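Local coordinates for protein histidine--tRNA ligase (Staphylococcus aureus, PDB 1QE0) that catalyses the ATP-dependent attachment of L-histidine to its cognate tRNA, releasing AMP and diphosphate, as a homodimeric class II aminoacyl-tRNA synthetase, at residues A[192-195]-A[196-199]; A[87-91]-A[92-96]; A[239-242]-A[243-246]. All coordinates share one frame; numbering follows the deposited sequence.

Interaction 1: A[192-195]-A[196-199]; sequences SDCQ and SRLH
Ser-196 turns back on Ser-192 and holds its carbonyl with two hydrogen bonds. The backbone N of Ser-196 lies 2.8 Å from Ser-192 O, and the hydroxyl OG of Ser-196 donates to the same Ser-192 O at 2.9 Å. The two donors come from opposite faces of the carbonyl plane. With chi1 at -64°, OG of Ser-196 sits beside its own backbone N, pointing back along the turn. Arg-197 N and Ser-196 N each bond weakly to Asp-193 O, and Leu-198 N bonds to Gln-195 O at 3.3 Å.

Packing is carried by Arg-197, whose chain is extended from CG to NE and runs back past the preceding turn. Its guanidinium has the backbone C of Asp-193 over one face, and its NH1 comes within 3.7 Å of Cys-194 SG. That sulfur is joined to Cys-191 in a disulfide, so the arginine lies against a cross-linked turn. Leu-198 sends its end the other way, onto Val-180 and Phe-183 of helix 169-183.

The arrangement is that of a short surface helix, 192-196, with a disulfide at its start and a serine bonded to the carbonyl one turn back.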
loop_
_atom_site.group_PDB
_atom_site.type_symbol
_atom_site.label_atom_id
_atom_site.label_comp_id
_atom_site.label_asym_id
_atom_site.label_seq_id
_atom_site.Cartn_x
_atom_site.Cartn_y
_atom_site.Cartn_z
ATOM N N SER A 192 -41.253 9.045 -15.902
ATOM C CA SER A 192 -40.997 10.334 -15.253
ATOM C C SER A 192 -39.486 10.422 -14.985
ATOM O O SER A 192 -38.915 11.503 -14.952
ATOM C CB SER A 192 -41.828 10.493 -13.958
ATOM O OG SER A 192 -41.756 11.811 -13.389
ATOM N N ASP A 193 -38.838 9.275 -14.808
ATOM C CA ASP A 193 -37.392 9.259 -14.622
ATOM C C ASP A 193 -36.806 10.005 -15.820
ATOM O O ASP A 193 -36.487 11.188 -15.745
ATOM C CB ASP A 193 -36.849 7.822 -14.665
ATOM C CG ASP A 193 -36.692 7.207 -13.304
ATOM O OD1 ASP A 193 -36.377 6.002 -13.241
ATOM O OD2 ASP A 193 -36.864 7.919 -12.301
ATOM N N CYS A 194 -36.738 9.304 -16.945
ATOM C CA CYS A 194 -36.187 9.851 -18.170
ATOM C C CYS A 194 -36.792 11.213 -18.532
ATOM O O CYS A 194 -36.086 12.113 -19.000
ATOM C CB CYS A 194 -36.342 8.828 -19.301
ATOM S SG CYS A 194 -35.790 7.118 -18.862
ATOM N N GLN A 195 -38.061 11.403 -18.211
ATOM C CA GLN A 195 -38.717 12.657 -18.505
ATOM C C GLN A 195 -38.072 13.813 -17.761
ATOM O O GLN A 195 -37.822 14.875 -18.339
ATOM C CB GLN A 195 -40.194 12.603 -18.143
ATOM C CG GLN A 195 -41.101 12.097 -19.232
ATOM C CD GLN A 195 -42.499 12.655 -19.108
ATOM O OE1 GLN A 195 -43.445 11.909 -18.921
ATOM N NE2 GLN A 195 -42.639 13.984 -19.224
ATOM N N SER A 196 -37.832 13.632 -16.468
ATOM C CA SER A 196 -37.199 14.679 -15.661
ATOM C C SER A 196 -35.876 15.066 -16.302
ATOM O O SER A 196 -35.613 16.247 -16.555
ATOM C CB SER A 196 -36.924 14.183 -14.233
ATOM O OG SER A 196 -38.109 13.864 -13.513
ATOM N N ARG A 197 -35.105 14.042 -16.661
ATOM C CA ARG A 197 -33.780 14.193 -17.249
ATOM C C ARG A 197 -33.619 14.934 -18.566
ATOM O O ARG A 197 -32.495 15.229 -18.954
ATOM C CB ARG A 197 -33.110 12.836 -17.378
ATOM C CG ARG A 197 -33.066 12.011 -16.115
ATOM C CD ARG A 197 -31.863 11.060 -16.209
ATOM N NE ARG A 197 -31.920 9.875 -15.353
ATOM C CZ ARG A 197 -32.482 8.722 -15.712
ATOM N NH1 ARG A 197 -33.056 8.592 -16.910
ATOM N NH2 ARG A 197 -32.402 7.671 -14.904
ATOM N N LEU A 198 -34.692 15.222 -19.289
ATOM C CA LEU A 198 -34.511 15.939 -20.558
ATOM C C LEU A 198 -33.908 17.291 -20.254
ATOM O O LEU A 198 -32.904 17.711 -20.829
ATOM C CB LEU A 198 -35.849 16.175 -21.272
ATOM C CG LEU A 198 -36.038 15.938 -22.784
ATOM C CD1 LEU A 198 -37.122 16.862 -23.267
ATOM C CD2 LEU A 198 -34.788 16.184 -23.596
ATOM N N HIS A 199 -34.502 17.933 -19.266
ATOM C CA HIS A 199 -34.100 19.266 -18.884
ATOM C C HIS A 199 -32.851 19.495 -18.057
ATOM O O HIS A 199 -32.370 20.619 -17.994
ATOM C CB HIS A 199 -35.300 20.002 -18.306
ATOM C CG HIS A 199 -36.231 20.474 -19.366
ATOM N ND1 HIS A 199 -37.117 19.637 -20.004
ATOM C CD2 HIS A 199 -36.283 21.655 -20.031
ATOM C CE1 HIS A 199 -37.664 20.268 -21.025
ATOM N NE2 HIS A 199 -37.173 21.497 -21.062
#

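Interaction 2: A[87-91]-A[92-96]; sequences RSYIE and HKMQG
The Tyr-89 ring carries Met-94 CB over one face, in a CH-pi contact 4.0 Å from the Tyr-89 ring centroid and offset toward the rim. Met-94 SD stands obliquely to the same ring, a Met-aromatic contact, and lies 3.5 Å from Tyr-89 CA. Gln-95 NE2 also approaches obliquely, 3.3 Å from Tyr-89 CE2, with ring and amide planes 45° apart. Gln-95 reaches there because its chain bends at chi2 (-85°), folding the amide back toward the helix. The second flat group, the His-92 imidazole, has Ser-88 CB at its edge.

His-92 and Ser-88 supply the polar side. The backbone N of His-92 and its ring ND1 reach Ser-88 O from opposite faces of the carbonyl plane, ND1 at 2.7 Å from Ser-88 O. ND1 bonds only weakly to Ser-88 OG, whose stronger partner is Asp-10 of the second subunit. That aspartate also pairs with Arg-87, which makes a salt bridge to Glu-91 as well; Glu-91 in turn accepts from the backbone N of Ile-4 of the second subunit.

A Schellman motif closes the helix: Met-94 N bonds to Tyr-89 O at 3.0 Å, and Lys-93, at positive phi, bonds through its N to Ile-90 O at 2.7 Å.

The last-turn carbonyls of Ser-88, Tyr-89 and Ile-90 thus all find donors in the residues that follow. A bond from ND1 to Ser-88 O requires the proton on that nitrogen, while Arg-87 and Ser-88, through Asp-10, tie the helix end to the second subunit.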
loop_
_atom_site.group_PDB
_atom_site.type_symbol
_atom_site.label_atom_id
_atom_site.label_comp_id
_atom_site.label_asym_id
_atom_site.label_seq_id
_atom_site.Cartn_x
_atom_site.Cartn_y
_atom_site.Cartn_z
ATOM N N ARG A 87 -12.201 15.872 -1.641
ATOM C CA ARG A 87 -12.566 16.443 -0.349
ATOM C C ARG A 87 -11.297 16.870 0.410
ATOM O O ARG A 87 -11.299 17.873 1.123
ATOM C CB ARG A 87 -13.398 15.446 0.462
ATOM C CG ARG A 87 -13.995 16.045 1.699
ATOM C CD ARG A 87 -13.452 15.383 2.939
ATOM N NE ARG A 87 -12.040 15.668 3.170
ATOM C CZ ARG A 87 -11.153 14.743 3.533
ATOM N NH1 ARG A 87 -11.540 13.483 3.703
ATOM N NH2 ARG A 87 -9.886 15.066 3.750
ATOM N N SER A 88 -10.207 16.129 0.235
ATOM C CA SER A 88 -8.958 16.483 0.891
ATOM C C SER A 88 -8.292 17.667 0.198
ATOM O O SER A 88 -7.687 18.519 0.850
ATOM C CB SER A 88 -8.003 15.302 0.900
ATOM O OG SER A 88 -6.829 15.667 1.609
ATOM N N TYR A 89 -8.329 17.651 -1.132
ATOM C CA TYR A 89 -7.759 18.693 -1.974
ATOM C C TYR A 89 -8.420 20.014 -1.599
ATOM O O TYR A 89 -7.751 21.034 -1.414
ATOM C CB TYR A 89 -8.003 18.338 -3.452
ATOM C CG TYR A 89 -7.680 19.408 -4.459
ATOM C CD1 TYR A 89 -6.547 19.323 -5.253
ATOM C CD2 TYR A 89 -8.523 20.502 -4.638
ATOM C CE1 TYR A 89 -6.258 20.285 -6.191
ATOM C CE2 TYR A 89 -8.238 21.490 -5.592
ATOM C CZ TYR A 89 -7.103 21.367 -6.355
ATOM O OH TYR A 89 -6.786 22.343 -7.264
ATOM N N ILE A 90 -9.734 19.997 -1.460
ATOM C CA ILE A 90 -10.450 21.215 -1.092
ATOM C C ILE A 90 -10.114 21.650 0.347
ATOM O O ILE A 90 -9.581 22.748 0.583
ATOM C CB ILE A 90 -11.978 21.047 -1.265
ATOM C CG1 ILE A 90 -12.333 20.926 -2.763
ATOM C CG2 ILE A 90 -12.696 22.224 -0.640
ATOM C CD1 ILE A 90 -13.659 20.244 -3.072
ATOM N N GLU A 91 -10.355 20.754 1.297
ATOM C CA GLU A 91 -10.097 21.021 2.703
ATOM C C GLU A 91 -8.685 21.535 2.988
ATOM O O GLU A 91 -8.507 22.377 3.853
ATOM C CB GLU A 91 -10.373 19.765 3.510
ATOM C CG GLU A 91 -10.533 20.021 4.998
ATOM C CD GLU A 91 -10.913 18.771 5.778
ATOM O OE1 GLU A 91 -11.960 18.758 6.453
ATOM O OE2 GLU A 91 -10.154 17.792 5.715
ATOM N N HIS A 92 -7.683 21.040 2.265
ATOM C CA HIS A 92 -6.312 21.478 2.490
ATOM C C HIS A 92 -5.913 22.614 1.578
ATOM O O HIS A 92 -4.729 22.935 1.443
ATOM C CB HIS A 92 -5.326 20.325 2.348
ATOM C CG HIS A 92 -5.514 19.253 3.368
ATOM N ND1 HIS A 92 -6.207 18.088 3.102
ATOM C CD2 HIS A 92 -5.137 19.180 4.667
ATOM C CE1 HIS A 92 -6.253 17.350 4.197
ATOM N NE2 HIS A 92 -5.611 17.989 5.160
ATOM N N LYS A 93 -6.899 23.189 0.915
ATOM C CA LYS A 93 -6.638 24.306 0.030
ATOM C C LYS A 93 -5.417 24.059 -0.880
ATOM O O LYS A 93 -4.493 24.879 -0.956
ATOM C CB LYS A 93 -6.474 25.559 0.894
ATOM C CG LYS A 93 -7.724 25.839 1.731
ATOM C CD LYS A 93 -7.503 26.954 2.744
ATOM C CE LYS A 93 -8.781 27.774 2.999
ATOM N NZ LYS A 93 -9.930 26.968 3.504
ATOM N N MET A 94 -5.464 22.955 -1.625
ATOM C CA MET A 94 -4.364 22.580 -2.514
ATOM C C MET A 94 -4.312 23.423 -3.783
ATOM O O MET A 94 -3.264 23.556 -4.419
ATOM C CB MET A 94 -4.442 21.089 -2.862
ATOM C CG MET A 94 -4.315 20.185 -1.657
ATOM S SD MET A 94 -4.293 18.454 -2.015
ATOM C CE MET A 94 -4.157 17.815 -0.380
ATOM N N GLN A 95 -5.440 24.037 -4.118
ATOM C CA GLN A 95 -5.523 24.874 -5.302
ATOM C C GLN A 95 -4.524 25.991 -5.207
ATOM O O GLN A 95 -4.078 26.519 -6.201
ATOM C CB GLN A 95 -6.923 25.472 -5.458
ATOM C CG GLN A 95 -7.471 26.172 -4.216
ATOM C CD GLN A 95 -8.158 25.239 -3.206
ATOM O OE1 GLN A 95 -8.621 25.677 -2.197
ATOM N NE2 GLN A 95 -8.189 23.971 -3.470
ATOM N N GLY A 96 -4.163 26.345 -3.997
ATOM C CA GLY A 96 -3.227 27.425 -3.833
ATOM C C GLY A 96 -1.809 26.944 -3.716
ATOM O O GLY A 96 -0.904 27.709 -3.396
#

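Interaction 3: A[239-242]-A[243-246]; sequences KAYL and DDLG
The C-terminal turns of helix 231-245 end here in a Schellman motif, with Gly-246 taking the positive phi that turns the chain out of the helix and bonding through its N to Asp-243 O at 2.9 Å. Tyr-241 O receives Leu-245 N at 2.8 Å in a nearly straight bond, N-H...O angle 176°. The two preceding bonds of the helix are Asp-243 N to Lys-239 O and Asp-244 N to Ala-240 O, the latter 2.8 Å.

The side chains of the second segment fold back toward these carbonyls. In Asp-244, CG lies beside its own backbone N (chi1 -82°), which turns the carboxylate back toward the Ala-240 carbonyl; its OD2 has a weak, long ion pair with Lys-347 of the second subunit. CG of Asp-244 also stands obliquely to the Tyr-241 ring, 4.4 Å from Tyr-241 CD1. Leu-245 CG lies near the Tyr-241 carbonyl oxygen, while Leu-245 CD1 makes a looser apolar contact, 4.4 Å from Leu-242 CD1.

Away from this turn, Lys-239 forms a salt bridge with Glu-251, and Tyr-241 and Leu-242 pack on helix 137-153. On the dimer side, Tyr-241 and Asp-244 touch Arg-343 of the second subunit, and Leu-245 meets Asn-350 of that subunit.

The whole is a glycine-terminated helix end, placed between helix 137-153 of its own chain and the second subunit.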
loop_
_atom_site.group_PDB
_atom_site.type_symbol
_atom_site.label_atom_id
_atom_site.label_comp_id
_atom_site.label_asym_id
_atom_site.label_seq_id
_atom_site.Cartn_x
_atom_site.Cartn_y
_atom_site.Cartn_z
ATOM N N LYS A 239 -4.143 12.078 -29.137
ATOM C CA LYS A 239 -3.768 10.969 -30.024
ATOM C C LYS A 239 -2.447 11.218 -30.723
ATOM O O LYS A 239 -1.723 10.290 -31.016
ATOM C CB LYS A 239 -4.844 10.677 -31.062
ATOM C CG LYS A 239 -6.156 10.368 -30.447
ATOM C CD LYS A 239 -7.154 10.057 -31.512
ATOM C CE LYS A 239 -7.511 11.281 -32.306
ATOM N NZ LYS A 239 -8.607 10.963 -33.244
ATOM N N ALA A 240 -2.133 12.473 -30.992
ATOM C CA ALA A 240 -0.876 12.798 -31.641
ATOM C C ALA A 240 0.194 12.255 -30.726
ATOM O O ALA A 240 1.043 11.468 -31.139
ATOM C CB ALA A 240 -0.717 14.274 -31.758
ATOM N N TYR A 241 0.102 12.646 -29.460
ATOM C CA TYR A 241 1.050 12.222 -28.441
ATOM C C TYR A 241 1.153 10.719 -28.327
ATOM O O TYR A 241 2.255 10.173 -28.208
ATOM C CB TYR A 241 0.661 12.827 -27.102
ATOM C CG TYR A 241 1.113 14.256 -26.992
ATOM C CD1 TYR A 241 2.407 14.604 -27.356
ATOM C CD2 TYR A 241 0.286 15.242 -26.464
ATOM C CE1 TYR A 241 2.872 15.879 -27.186
ATOM C CE2 TYR A 241 0.753 16.540 -26.294
ATOM C CZ TYR A 241 2.061 16.834 -26.657
ATOM O OH TYR A 241 2.615 18.075 -26.463
ATOM N N LEU A 242 0.002 10.049 -28.340
ATOM C CA LEU A 242 -0.027 8.593 -28.276
ATOM C C LEU A 242 0.750 8.064 -29.463
ATOM O O LEU A 242 1.563 7.172 -29.323
ATOM C CB LEU A 242 -1.463 8.074 -28.305
ATOM C CG LEU A 242 -2.096 7.803 -26.931
ATOM C CD1 LEU A 242 -1.241 8.453 -25.801
ATOM C CD2 LEU A 242 -3.591 8.252 -26.939
ATOM N N ASP A 243 0.571 8.667 -30.624
ATOM C CA ASP A 243 1.299 8.210 -31.786
ATOM C C ASP A 243 2.779 8.451 -31.564
ATOM O O ASP A 243 3.591 7.572 -31.808
ATOM C CB ASP A 243 0.806 8.904 -33.052
ATOM C CG ASP A 243 -0.686 8.642 -33.325
ATOM O OD1 ASP A 243 -1.392 9.547 -33.842
ATOM O OD2 ASP A 243 -1.163 7.531 -33.012
ATOM N N ASP A 244 3.123 9.625 -31.040
ATOM C CA ASP A 244 4.520 9.993 -30.744
ATOM C C ASP A 244 5.174 8.927 -29.882
ATOM O O ASP A 244 6.225 8.396 -30.219
ATOM C CB ASP A 244 4.569 11.258 -29.895
ATOM C CG ASP A 244 4.444 12.530 -30.690
ATOM O OD1 ASP A 244 3.390 12.745 -31.338
ATOM O OD2 ASP A 244 5.373 13.368 -30.590
ATOM N N LEU A 245 4.583 8.710 -28.706
ATOM C CA LEU A 245 5.077 7.742 -27.733
ATOM C C LEU A 245 4.933 6.307 -28.239
ATOM O O LEU A 245 5.341 5.362 -27.558
ATOM C CB LEU A 245 4.313 7.886 -26.408
ATOM C CG LEU A 245 4.087 9.276 -25.849
ATOM C CD1 LEU A 245 3.004 9.254 -24.806
ATOM C CD2 LEU A 245 5.352 9.784 -25.265
ATOM N N GLY A 246 4.252 6.132 -29.366
ATOM C CA GLY A 246 4.086 4.801 -29.911
ATOM C C GLY A 246 3.152 3.929 -29.111
ATOM O O GLY A 246 3.386 2.735 -28.944
#

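How the interactions relate
All three contacts are local turns within the synthetase family region, but no two touch; their centres lie 33 to 40 Å apart. Interaction 1 is a surface contact, its centre about 37 Å from the centre of the chain, tied by a disulfide and untouched by the second subunit. Interactions 2 and 3 are partly buried, and both meet that subunit. Each of these two ends a helix in a Schellman motif, with a lysine at the positive-phi position in 87-96 and a glycine in 239-246. Aromatic and sulfur packing marks interaction 2, together with charged bonds across the dimer; in interaction 3 the cross-subunit touches are mostly packing. Helices 192-196 and 231-245 are consecutive in the chain.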